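PDB 2G5C: prephenate dehydrogenase from Aquifex aeolicus, which probably catalyses the NAD-dependent oxidative decarboxylation of prephenate to 4-hydroxyphenylpyruvate in the biosynthesis of tyrosine. Local coordinates for residues P119-E124 with E137-I142. Residues are numbered along the deposited sequence; the frame is centred on the assembly and turned at random.
Sequences PIAGTE and EGKKVI. With NAD (nicotinamide-adenine-dinucleotide), chain E.
P119 and I120 meet K140 and V141 in a short antiparallel pairing, where strand 114-120 runs beside strand 140-143 in the nucleotide-binding domain, next to the nicotinamide of NAD. P119 and V141 form a non-hydrogen-bonded pair, a position where proline, without an N-H, costs this pairing no bond; the proline CB lies 4.3 Å from CG2 of V141, and W161 of helix 151-163 packs against both. One residue on, the amide of I120 donates to the carbonyl O of K140 (N to O 2.7 Å) in a nearly straight bond of 170°. A water replaces the return bond, donating to O of I120 and accepting from N of K140. On the face opposite P119, I120 has CG1 anti to its carbonyl carbon (chi1 -51°), which brings that atom 4.1 Å from CG1 of I142 and equally near CB of K140. F180 of helix 173-201 also touches I120, so the branched aliphatic chain suits a partly open junction of aliphatic and aromatic groups. K139 adds its methylenes: CG lies 3.3 Å from CB of A121, closer than normal carbon contact and so doubtful, while the bend at chi2 (67°) carries the ammonium end away. I120 centres an inverse gamma turn; beyond it, O of A121 lies 3.3 Å from C4N of NAD. G122, lacking a side chain, can take its positive phi and pass close to the carboxamide oxygen O7N, to which the amide of E124 gives a weak bond. One direct bond and one water bridge thus tie this nicotinamide-binding loop to the sheet through mainly backbone and apolar contacts.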
loop_
_atom_site.group_PDB
_atom_site.type_symbol
_atom_site.label_atom_id
_atom_site.label_comp_id
_atom_site.label_asym_id
_atom_site.label_seq_id
_atom_site.Cartn_x
_atom_site.Cartn_y
_atom_site.Cartn_z
ATOM N N PRO A 119 -6.980 -9.842 18.205
ATOM C CA PRO A 119 -5.633 -9.282 18.327
ATOM C C PRO A 119 -5.251 -8.630 16.998
ATOM O O PRO A 119 -5.428 -9.230 15.938
ATOM C CB PRO A 119 -4.785 -10.506 18.641
ATOM C CG PRO A 119 -5.473 -11.581 17.850
ATOM C CD PRO A 119 -6.933 -11.315 18.162
ATOM N N ILE A 120 -4.752 -7.400 17.053
ATOM C CA ILE A 120 -4.365 -6.689 15.838
ATOM C C ILE A 120 -2.887 -6.926 15.564
ATOM O O ILE A 120 -2.054 -6.027 15.726
ATOM C CB ILE A 120 -4.619 -5.168 15.967
ATOM C CG1 ILE A 120 -6.054 -4.910 16.436
ATOM C CG2 ILE A 120 -4.374 -4.485 14.621
ATOM C CD1 ILE A 120 -7.119 -5.413 15.480
ATOM N N ALA A 121 -2.573 -8.149 15.156
ATOM C CA ALA A 121 -1.208 -8.547 14.852
ATOM C C ALA A 121 -1.237 -9.665 13.816
ATOM O O ALA A 121 -2.300 -10.009 13.296
ATOM C CB ALA A 121 -0.512 -9.024 16.120
ATOM N N GLY A 122 -0.067 -10.228 13.522
ATOM C CA GLY A 122 0.016 -11.302 12.548
ATOM C C GLY A 122 0.322 -10.796 11.153
ATOM O O GLY A 122 -0.479 -10.078 10.555
ATOM N N THR A 123 1.483 -11.173 10.630
ATOM C CA THR A 123 1.894 -10.742 9.299
ATOM C C THR A 123 1.231 -11.566 8.199
ATOM O O THR A 123 1.832 -11.828 7.156
ATOM C CB THR A 123 3.425 -10.834 9.135
ATOM O OG1 THR A 123 3.854 -12.176 9.389
ATOM C CG2 THR A 123 4.123 -9.891 10.107
ATOM N N GLU A 124 -0.013 -11.969 8.442
ATOM C CA GLU A 124 -0.787 -12.753 7.483
ATOM C C GLU A 124 -0.230 -14.152 7.210
ATOM O O GLU A 124 -0.878 -14.954 6.538
ATOM C CB GLU A 124 -0.911 -11.998 6.151
ATOM C CG GLU A 124 -1.677 -10.677 6.226
ATOM C CD GLU A 124 -0.893 -9.569 6.913
ATOM O OE1 GLU A 124 0.202 -9.221 6.420
ATOM O OE2 GLU A 124 -1.373 -9.044 7.941
ATOM N N GLU A 137 3.296 -8.711 21.501
ATOM C CA GLU A 137 4.043 -7.702 22.252
ATOM C C GLU A 137 3.801 -6.271 21.774
ATOM O O GLU A 137 4.246 -5.882 20.697
ATOM C CB GLU A 137 5.541 -8.006 22.193
ATOM C CG GLU A 137 5.934 -9.340 22.799
ATOM C CD GLU A 137 5.712 -9.391 24.298
ATOM O OE1 GLU A 137 4.568 -9.165 24.740
ATOM O OE2 GLU A 137 6.683 -9.661 25.036
ATOM N N GLY A 138 3.095 -5.492 22.588
ATOM C CA GLY A 138 2.815 -4.110 22.238
ATOM C C GLY A 138 1.642 -3.921 21.296
ATOM O O GLY A 138 1.121 -2.813 21.164
ATOM N N LYS A 139 1.225 -4.995 20.636
ATOM C CA LYS A 139 0.105 -4.928 19.702
ATOM C C LYS A 139 -1.218 -4.645 20.411
ATOM O O LYS A 139 -1.344 -4.844 21.616
ATOM C CB LYS A 139 -0.010 -6.240 18.919
ATOM C CG LYS A 139 0.591 -6.209 17.519
ATOM C CD LYS A 139 2.101 -6.054 17.525
ATOM C CE LYS A 139 2.649 -6.164 16.107
ATOM N NZ LYS A 139 4.138 -6.188 16.066
ATOM N N LYS A 140 -2.205 -4.179 19.653
ATOM C CA LYS A 140 -3.513 -3.887 20.221
ATOM C C LYS A 140 -4.378 -5.140 20.222
ATOM O O LYS A 140 -4.225 -6.009 19.365
ATOM C CB LYS A 140 -4.220 -2.794 19.417
ATOM C CG LYS A 140 -3.490 -1.462 19.381
ATOM C CD LYS A 140 -4.295 -0.418 18.621
ATOM C CE LYS A 140 -3.539 0.899 18.515
ATOM N NZ LYS A 140 -4.320 1.952 17.802
ATOM N N VAL A 141 -5.274 -5.229 21.198
ATOM C CA VAL A 141 -6.194 -6.354 21.303
ATOM C C VAL A 141 -7.579 -5.799 21.601
ATOM O O VAL A 141 -7.798 -5.145 22.621
ATOM C CB VAL A 141 -5.792 -7.328 22.423
ATOM C CG1 VAL A 141 -6.852 -8.412 22.563
ATOM C CG2 VAL A 141 -4.447 -7.958 22.104
ATOM N N ILE A 142 -8.512 -6.059 20.695
ATOM C CA ILE A 142 -9.871 -5.572 20.847
ATOM C C ILE A 142 -10.811 -6.638 21.398
ATOM O O ILE A 142 -11.023 -7.680 20.771
ATOM C CB ILE A 142 -10.448 -5.097 19.497
ATOM C CG1 ILE A 142 -9.419 -4.241 18.750
ATOM C CG2 ILE A 142 -11.728 -4.312 19.732
ATOM C CD1 ILE A 142 -9.033 -2.968 19.461
HETATM P PA NAD E . -3.796 -20.796 9.759
HETATM O O1A NAD E . -2.360 -20.631 10.035
HETATM O O2A NAD E . -4.161 -21.256 8.364
HETATM O O5B NAD E . -4.356 -21.792 10.869
HETATM C C5B NAD E . -5.706 -22.157 10.863
HETATM C C4B NAD E . -5.845 -23.535 11.484
HETATM O O4B NAD E . -7.215 -23.830 11.398
HETATM C C3B NAD E . -5.125 -24.642 10.681
HETATM O O3B NAD E . -4.144 -25.319 11.456
HETATM C C2B NAD E . -6.279 -25.526 10.202
HETATM O O2B NAD E . -5.984 -26.897 10.035
HETATM C C1B NAD E . -7.292 -25.219 11.279
HETATM N N9A NAD E . -8.710 -25.552 11.052
HETATM C C8A NAD E . -9.477 -25.381 9.923
HETATM N N7A NAD E . -10.720 -25.826 10.178
HETATM C C5A NAD E . -10.766 -26.278 11.451
HETATM C C6A NAD E . -11.764 -26.842 12.259
HETATM N N6A NAD E . -12.988 -27.029 11.798
HETATM N N1A NAD E . -11.465 -27.210 13.572
HETATM C C2A NAD E . -10.182 -27.024 14.088
HETATM N N3A NAD E . -9.187 -26.468 13.296
HETATM C C4A NAD E . -9.490 -26.106 12.005
HETATM O O3 NAD E . -4.626 -19.418 10.056
HETATM P PN NAD E . -4.187 -18.251 11.070
HETATM O O1N NAD E . -3.494 -18.865 12.218
HETATM O O2N NAD E . -3.413 -17.244 10.293
HETATM O O5D NAD E . -5.532 -17.508 11.565
HETATM C C5D NAD E . -6.508 -18.182 12.336
HETATM C C4D NAD E . -7.649 -17.250 12.801
HETATM O O4D NAD E . -7.109 -16.034 13.294
HETATM C C3D NAD E . -8.726 -16.850 11.784
HETATM O O3D NAD E . -10.010 -17.070 12.372
HETATM C C2D NAD E . -8.497 -15.376 11.487
HETATM O O2D NAD E . -9.705 -14.664 11.233
HETATM C C1D NAD E . -7.740 -14.904 12.726
HETATM N N1N NAD E . -6.702 -13.847 12.520
HETATM C C2N NAD E . -5.719 -14.065 11.557
HETATM C C3N NAD E . -4.731 -13.096 11.337
HETATM C C7N NAD E . -3.679 -13.348 10.297
HETATM O O7N NAD E . -2.730 -12.382 10.107
HETATM N N7N NAD E . -3.624 -14.446 9.565
HETATM C C4N NAD E . -4.755 -11.900 12.107
HETATM C C5N NAD E . -5.758 -11.690 13.081
HETATM C C6N NAD E . -6.734 -12.681 13.278
HETATM O O HOH W 1 -1.753 -3.340 16.796
#